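PDB 2CU5: secondary thiamine-phosphate synthase enzyme from Thermus thermophilus, which is of no firmly established function but probably acts as a secondary thiamine-phosphate synthase. Local coordinates for residues Thr11-Phe16 with Ala67-Pro72; Val47-Gly50 with Thr54-Gln57; Leu113-Phe116 with Val121-Val124. All blocks are in the same frame, centred on the assembly; numbering follows the deposited sequence.

Interaction 1 (Thr11-Phe16 with Ala67-Pro72); sequences TPEEGF and APRHRP
A surface salt-bridge network joins Glu13 and Glu14 to Arg69. The two acids lie in the turn between strands 5-11 and 15-18. The arginine lies in the loop that follows helix 53-66. The backbones stay well apart, with 12.1 Å between Glu14 CA and Arg69 CA, and long side chains bridge the gap. Arg69 is stretched from CG to NE and offers a single nitrogen, NH2, to both acids. Glu14 OE2 is the nearer partner, 3.3 Å from Arg69 NH2. It approaches obliquely, and its carboxylate is turned 37° from the guanidinium plane. Glu14 CG sits between the backbone N and the carbonyl carbon (chi1 86°), and from there the extended chain runs toward the arginine. Glu13 OE2 comes in over one face of the guanidinium, 3.9 Å from Arg69 NH2. This second bridge is long, and no N-H points at the oxygen. The Glu13 carboxylate and the Arg69 guanidinium are 72° apart, far from a flat two-point pairing. Helix 81-90 borders the network: Glu14 touches Lys86 and Arg69 touches His82. Pro68 O of the same loop accepts a hydrogen bond from Arg62 of the second subunit. The link between turn and loop is electrostatic, without a hydrogen bond across it. At this largely exposed surface, solvent would probably screen part of the attraction, and such a pairing is likely to fix the side chains only loosely.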
loop_
_atom_site.group_PDB
_atom_site.type_symbol
_atom_site.label_atom_id
_atom_site.label_comp_id
_atom_site.label_asym_id
_atom_site.label_seq_id
_atom_site.Cartn_x
_atom_site.Cartn_y
_atom_site.Cartn_z
ATOM N N THR A 11 9.863 14.343 -13.498
ATOM C CA THR A 11 9.878 12.906 -13.759
ATOM C C THR A 11 10.017 12.594 -15.244
ATOM O O THR A 11 9.634 13.396 -16.093
ATOM C CB THR A 11 8.581 12.243 -13.263
ATOM O OG1 THR A 11 7.464 12.817 -13.953
ATOM C CG2 THR A 11 8.410 12.462 -11.763
ATOM N N PRO A 12 10.592 11.428 -15.575
ATOM C CA PRO A 12 10.766 11.019 -16.973
ATOM C C PRO A 12 9.466 10.376 -17.453
ATOM O O PRO A 12 8.484 10.355 -16.717
ATOM C CB PRO A 12 11.907 10.017 -16.890
ATOM C CG PRO A 12 11.634 9.336 -15.585
ATOM C CD PRO A 12 11.304 10.507 -14.670
ATOM N N GLU A 13 9.451 9.849 -18.675
ATOM C CA GLU A 13 8.237 9.215 -19.183
ATOM C C GLU A 13 7.805 8.162 -18.170
ATOM O O GLU A 13 6.627 8.042 -17.833
ATOM C CB GLU A 13 8.492 8.557 -20.541
ATOM C CG GLU A 13 7.217 8.127 -21.243
ATOM C CD GLU A 13 7.479 7.430 -22.560
ATOM O OE1 GLU A 13 8.319 7.928 -23.340
ATOM O OE2 GLU A 13 6.837 6.390 -22.817
ATOM N N GLU A 14 8.775 7.394 -17.689
ATOM C CA GLU A 14 8.503 6.377 -16.690
ATOM C C GLU A 14 9.793 6.016 -15.980
ATOM O O GLU A 14 10.860 5.949 -16.597
ATOM C CB GLU A 14 7.869 5.128 -17.322
ATOM C CG GLU A 14 8.839 4.097 -17.878
ATOM C CD GLU A 14 8.174 2.742 -18.094
ATOM O OE1 GLU A 14 8.877 1.779 -18.469
ATOM O OE2 GLU A 14 6.946 2.639 -17.887
ATOM N N GLY A 15 9.693 5.805 -14.673
ATOM C CA GLY A 15 10.865 5.458 -13.901
ATOM C C GLY A 15 10.709 5.755 -12.425
ATOM O O GLY A 15 9.723 6.352 -11.993
ATOM N N PHE A 16 11.691 5.312 -11.649
ATOM C CA PHE A 16 11.702 5.524 -10.211
ATOM C C PHE A 16 12.651 6.678 -9.924
ATOM O O PHE A 16 13.858 6.581 -10.171
ATOM C CB PHE A 16 12.187 4.263 -9.499
ATOM C CG PHE A 16 11.193 3.140 -9.510
ATOM C CD1 PHE A 16 10.195 3.068 -8.544
ATOM C CD2 PHE A 16 11.244 2.158 -10.493
ATOM C CE1 PHE A 16 9.258 2.032 -8.554
ATOM C CE2 PHE A 16 10.309 1.118 -10.510
ATOM C CZ PHE A 16 9.318 1.059 -9.539
ATOM N N ALA A 67 0.568 -4.610 -16.096
ATOM C CA ALA A 67 -0.297 -3.519 -16.533
ATOM C C ALA A 67 0.146 -2.986 -17.890
ATOM O O ALA A 67 0.745 -1.920 -17.982
ATOM C CB ALA A 67 -0.278 -2.393 -15.494
ATOM N N PRO A 68 -0.133 -3.734 -18.969
ATOM C CA PRO A 68 0.265 -3.277 -20.305
ATOM C C PRO A 68 -0.483 -2.021 -20.734
ATOM O O PRO A 68 -1.647 -1.834 -20.390
ATOM C CB PRO A 68 -0.056 -4.478 -21.193
ATOM C CG PRO A 68 -1.233 -5.102 -20.488
ATOM C CD PRO A 68 -0.817 -5.037 -19.037
ATOM N N ARG A 69 0.196 -1.165 -21.490
ATOM C CA ARG A 69 -0.404 0.072 -21.976
ATOM C C ARG A 69 -1.530 -0.268 -22.944
ATOM O O ARG A 69 -2.620 0.305 -22.890
ATOM C CB ARG A 69 0.652 0.913 -22.699
ATOM C CG ARG A 69 1.863 1.280 -21.853
ATOM C CD ARG A 69 3.004 1.802 -22.721
ATOM N NE ARG A 69 4.174 2.195 -21.937
ATOM C CZ ARG A 69 4.273 3.332 -21.255
ATOM N NH1 ARG A 69 3.273 4.200 -21.260
ATOM N NH2 ARG A 69 5.371 3.600 -20.563
ATOM N N HIS A 70 -1.243 -1.218 -23.827
ATOM C CA HIS A 70 -2.179 -1.671 -24.848
ATOM C C HIS A 70 -3.172 -2.694 -24.310
ATOM O O HIS A 70 -2.807 -3.820 -23.985
ATOM C CB HIS A 70 -1.392 -2.275 -26.020
ATOM C CG HIS A 70 -2.251 -2.874 -27.092
ATOM N ND1 HIS A 70 -3.080 -2.119 -27.894
ATOM C CD2 HIS A 70 -2.404 -4.158 -27.496
ATOM C CE1 HIS A 70 -3.705 -2.912 -28.746
ATOM N NE2 HIS A 70 -3.313 -4.155 -28.526
ATOM N N ARG A 71 -4.431 -2.289 -24.215
ATOM C CA ARG A 71 -5.496 -3.166 -23.742
ATOM C C ARG A 71 -6.769 -2.744 -24.464
ATOM O O ARG A 71 -7.397 -1.747 -24.106
ATOM C CB ARG A 71 -5.679 -3.038 -22.223
ATOM C CG ARG A 71 -6.747 -3.966 -21.645
ATOM C CD ARG A 71 -6.648 -4.074 -20.125
ATOM N NE ARG A 71 -7.634 -4.995 -19.558
ATOM C CZ ARG A 71 -8.920 -4.708 -19.376
ATOM N NH1 ARG A 71 -9.392 -3.516 -19.714
ATOM N NH2 ARG A 71 -9.737 -5.616 -18.855
ATOM N N PRO A 72 -7.162 -3.501 -25.501
ATOM C CA PRO A 72 -8.368 -3.188 -26.273
ATOM C C PRO A 72 -9.636 -3.083 -25.440
ATOM O O PRO A 72 -10.533 -2.310 -25.768
ATOM C CB PRO A 72 -8.426 -4.321 -27.295
ATOM C CG PRO A 72 -7.769 -5.458 -26.580
ATOM C CD PRO A 72 -6.583 -4.784 -25.933
#

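Interaction 2 (Val47-Gly50 with Thr54-Gln57); sequences VQEG and TVAQ
Val55 meets Glu49 and Gln48 where strand 43-48 gives way to helix 53-66. Its side chain can be followed outward. Val55 CB lies 3.9 Å from Glu49 O. The CG1 branch is anti to the backbone N (chi1 166°), which brings it to two oxygens. Val55 CG1 is 3.8 Å from Glu49 O and equally close to Gln48 OE1. The other branch takes the acid: Val55 CG2 rests 3.9 Å from Glu49 OE1, with CD just behind. The glutamate chain, extended beyond CG, crosses the valine at about a right angle. All of these are van der Waals contacts.

Polar bonds hold the surroundings. Gln48 folds back at chi2 (-60°), and its OE1 accepts the N-H of Glu49 at 3.2 Å. That donor stands above the amide carbonyl plane. The stronger partner of Gln48 OE1 is ND1 of His84 of the third subunit, while Gln48 NE2 donates to Thr41 O of that subunit. A leucine in place of Gln48 would probably leave His84 and Thr41 of the third subunit without these partners and weaken the fit at the interface.

A water ties the segments together. It donates to Glu49 O at 2.8 Å and accepts the N-H of Ala56, in the first turn of the helix, at 2.9 Å. This is a strand-loop-helix connection in which a short loop brings the helix start back against the strand end, here at a subunit interface of the trimer.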
loop_
_atom_site.group_PDB
_atom_site.type_symbol
_atom_site.label_atom_id
_atom_site.label_comp_id
_atom_site.label_asym_id
_atom_site.label_seq_id
_atom_site.Cartn_x
_atom_site.Cartn_y
_atom_site.Cartn_z
ATOM N N VAL A 47 9.092 2.395 -1.343
ATOM C CA VAL A 47 10.402 2.312 -0.720
ATOM C C VAL A 47 11.026 1.056 -1.320
ATOM O O VAL A 47 10.505 -0.044 -1.145
ATOM C CB VAL A 47 10.314 2.141 0.812
ATOM C CG1 VAL A 47 11.707 1.913 1.373
ATOM C CG2 VAL A 47 9.682 3.383 1.451
ATOM N N GLN A 48 12.129 1.220 -2.040
ATOM C CA GLN A 48 12.787 0.087 -2.670
ATOM C C GLN A 48 14.294 0.262 -2.770
ATOM O O GLN A 48 14.856 1.210 -2.225
ATOM C CB GLN A 48 12.187 -0.161 -4.057
ATOM C CG GLN A 48 11.165 -1.292 -4.079
ATOM C CD GLN A 48 11.779 -2.606 -3.641
ATOM O OE1 GLN A 48 12.880 -2.956 -4.066
ATOM N NE2 GLN A 48 11.071 -3.346 -2.799
ATOM N N GLU A 49 14.951 -0.657 -3.470
ATOM C CA GLU A 49 16.399 -0.601 -3.602
ATOM C C GLU A 49 16.885 0.207 -4.799
ATOM O O GLU A 49 16.406 0.030 -5.922
ATOM C CB GLU A 49 16.975 -2.016 -3.696
ATOM C CG GLU A 49 18.481 -2.045 -3.516
ATOM C CD GLU A 49 19.103 -3.370 -3.884
ATOM O OE1 GLU A 49 18.533 -4.428 -3.537
ATOM O OE2 GLU A 49 20.177 -3.349 -4.513
ATOM N N GLY A 50 17.846 1.090 -4.549
ATOM C CA GLY A 50 18.407 1.896 -5.615
ATOM C C GLY A 50 19.865 1.554 -5.872
ATOM O O GLY A 50 20.385 1.817 -6.959
ATOM N N THR A 54 19.488 -2.308 -11.648
ATOM C CA THR A 54 18.667 -3.334 -12.280
ATOM C C THR A 54 17.397 -3.673 -11.508
ATOM O O THR A 54 16.433 -4.170 -12.091
ATOM C CB THR A 54 19.483 -4.621 -12.533
ATOM O OG1 THR A 54 19.955 -5.159 -11.291
ATOM C CG2 THR A 54 20.676 -4.307 -13.429
ATOM N N VAL A 55 17.385 -3.400 -10.205
ATOM C CA VAL A 55 16.195 -3.668 -9.405
ATOM C C VAL A 55 15.048 -2.811 -9.951
ATOM O O VAL A 55 13.954 -3.317 -10.222
ATOM C CB VAL A 55 16.434 -3.353 -7.897
ATOM C CG1 VAL A 55 15.110 -3.315 -7.145
ATOM C CG2 VAL A 55 17.326 -4.422 -7.280
ATOM N N ALA A 56 15.302 -1.521 -10.138
ATOM C CA ALA A 56 14.279 -0.624 -10.665
ATOM C C ALA A 56 13.905 -1.044 -12.085
ATOM O O ALA A 56 12.739 -1.015 -12.465
ATOM C CB ALA A 56 14.785 0.827 -10.656
ATOM N N GLN A 57 14.906 -1.433 -12.863
ATOM C CA GLN A 57 14.682 -1.868 -14.236
ATOM C C GLN A 57 13.717 -3.055 -14.289
ATOM O O GLN A 57 12.749 -3.047 -15.055
ATOM C CB GLN A 57 16.014 -2.246 -14.881
ATOM C CG GLN A 57 16.901 -1.049 -15.201
ATOM C CD GLN A 57 18.311 -1.459 -15.572
ATOM O OE1 GLN A 57 18.517 -2.486 -16.221
ATOM N NE2 GLN A 57 19.292 -0.653 -15.172
HETATM O O HOH W 1 17.216 0.085 -8.612
#

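Interaction 3 (Leu113-Phe116 with Val121-Val124); sequences LAEF and VREV
Arg122 grips Glu115 side-on, with one nitrogen for each carboxylate oxygen. Arg122 NE donates to Glu115 OE1 at 2.8 Å, slightly tilted from the guanidinium plane. Arg122 NH1 donates to Glu115 OE2 at 2.9 Å, nearly straight (173°) and in that plane. Both oxygens use their syn lone pairs, and the two flat groups are nearly coplanar, 24° apart. Glu115 reaches the arginine by bending at chi2 (62°).

Next to the ion pair lies an apolar patch. Leu113 CD1 is 3.8 Å from Arg122 CB and 3.8 Å from Val124 CG2.

Further partners fix the charged groups. Glu115 OE1 also hydrogen-bonds Thr11 OG1, the strongest polar partner of Glu115, and Glu115 OE2 accepts from the backbone N of Asp117. Arg122 NH1 also bonds to Thr42 OG1. Cys43 touches Leu113, Glu115 and Arg122.

The two strands belong to different sheets, and their axes come within 9.9 Å. The contact is thus face-to-face sheet packing, bridged by side chains. The buried carboxylate has at least two partners on each oxygen. This bonding is likely to restrict its rotation and offset the cost of burying a charged pair in the core.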
loop_
_atom_site.group_PDB
_atom_site.type_symbol
_atom_site.label_atom_id
_atom_site.label_comp_id
_atom_site.label_asym_id
_atom_site.label_seq_id
_atom_site.Cartn_x
_atom_site.Cartn_y
_atom_site.Cartn_z
ATOM N N LEU A 113 9.696 8.108 -6.166
ATOM C CA LEU A 113 8.453 8.601 -6.726
ATOM C C LEU A 113 8.380 7.730 -7.981
ATOM O O LEU A 113 9.198 7.866 -8.885
ATOM C CB LEU A 113 8.549 10.075 -7.119
ATOM C CG LEU A 113 7.205 10.709 -7.509
ATOM C CD1 LEU A 113 7.405 12.191 -7.775
ATOM C CD2 LEU A 113 6.622 10.022 -8.741
ATOM N N ALA A 114 7.419 6.818 -8.023
ATOM C CA ALA A 114 7.275 5.923 -9.163
ATOM C C ALA A 114 6.410 6.549 -10.248
ATOM O O ALA A 114 5.191 6.556 -10.141
ATOM C CB ALA A 114 6.667 4.595 -8.697
ATOM N N GLU A 115 7.050 7.065 -11.295
ATOM C CA GLU A 115 6.332 7.694 -12.401
ATOM C C GLU A 115 5.945 6.678 -13.474
ATOM O O GLU A 115 6.806 5.988 -14.012
ATOM C CB GLU A 115 7.191 8.782 -13.049
ATOM C CG GLU A 115 6.509 9.445 -14.235
ATOM C CD GLU A 115 5.226 10.153 -13.840
ATOM O OE1 GLU A 115 5.290 11.354 -13.493
ATOM O OE2 GLU A 115 4.151 9.509 -13.862
ATOM N N PHE A 116 4.656 6.610 -13.792
ATOM C CA PHE A 116 4.172 5.678 -14.807
ATOM C C PHE A 116 3.563 6.397 -16.012
ATOM O O PHE A 116 3.210 5.758 -17.002
ATOM C CB PHE A 116 3.128 4.734 -14.202
ATOM C CG PHE A 116 3.589 4.040 -12.949
ATOM C CD1 PHE A 116 4.705 3.211 -12.968
ATOM C CD2 PHE A 116 2.899 4.212 -11.751
ATOM C CE1 PHE A 116 5.130 2.557 -11.812
ATOM C CE2 PHE A 116 3.314 3.564 -10.589
ATOM C CZ PHE A 116 4.430 2.736 -10.620
ATOM N N VAL A 121 5.998 17.159 -13.860
ATOM C CA VAL A 121 6.579 17.769 -12.677
ATOM C C VAL A 121 5.491 17.462 -11.664
ATOM O O VAL A 121 4.449 18.117 -11.626
ATOM C CB VAL A 121 6.773 19.290 -12.796
ATOM C CG1 VAL A 121 7.267 19.838 -11.467
ATOM C CG2 VAL A 121 7.801 19.601 -13.870
ATOM N N ARG A 122 5.726 16.417 -10.885
ATOM C CA ARG A 122 4.774 15.953 -9.888
ATOM C C ARG A 122 4.923 16.681 -8.569
ATOM O O ARG A 122 5.949 17.293 -8.303
ATOM C CB ARG A 122 4.983 14.463 -9.633
ATOM C CG ARG A 122 4.820 13.591 -10.856
ATOM C CD ARG A 122 3.371 13.583 -11.301
ATOM N NE ARG A 122 3.090 12.425 -12.140
ATOM C CZ ARG A 122 1.880 12.082 -12.564
ATOM N NH1 ARG A 122 1.731 11.003 -13.321
ATOM N NH2 ARG A 122 0.823 12.814 -12.237
ATOM N N GLU A 123 3.881 16.594 -7.752
ATOM C CA GLU A 123 3.884 17.192 -6.426
ATOM C C GLU A 123 3.984 16.060 -5.412
ATOM O O GLU A 123 3.427 14.982 -5.612
ATOM C CB GLU A 123 2.583 17.953 -6.161
ATOM C CG GLU A 123 2.523 19.356 -6.733
ATOM C CD GLU A 123 1.260 20.089 -6.307
ATOM O OE1 GLU A 123 0.861 19.952 -5.130
ATOM O OE2 GLU A 123 0.668 20.807 -7.144
ATOM N N VAL A 124 4.715 16.310 -4.336
ATOM C CA VAL A 124 4.845 15.355 -3.253
ATOM C C VAL A 124 4.675 16.191 -1.992
ATOM O O VAL A 124 5.436 17.130 -1.759
ATOM C CB VAL A 124 6.227 14.677 -3.234
ATOM C CG1 VAL A 124 6.342 13.794 -2.001
ATOM C CG2 VAL A 124 6.423 13.840 -4.499
#

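Overall arrangement
Interactions 1 and 3 adjoin, with centres about 13 Å apart. Strands 15-18 and 110-115 are neighbours in the three-stranded sheet, and Gly15 O lies 2.9 Å from Glu115 N. Thr11 OG1 lies 2.7 Å from Glu115 OE1, so the start of segment 11-16 probably helps to position the buried ion pair while its turn carries the surface one. Interaction 2 is about 17 Å from interaction 1, centre to centre. They still touch through Phe16 CE2, 3.8 Å from Ala56 O. Interactions 2 and 3 do not touch; their nearest atoms are about 8 Å apart. Interaction 3 is internal to the subunit, whereas segments of interactions 1 and 2 also meet neighbouring subunits.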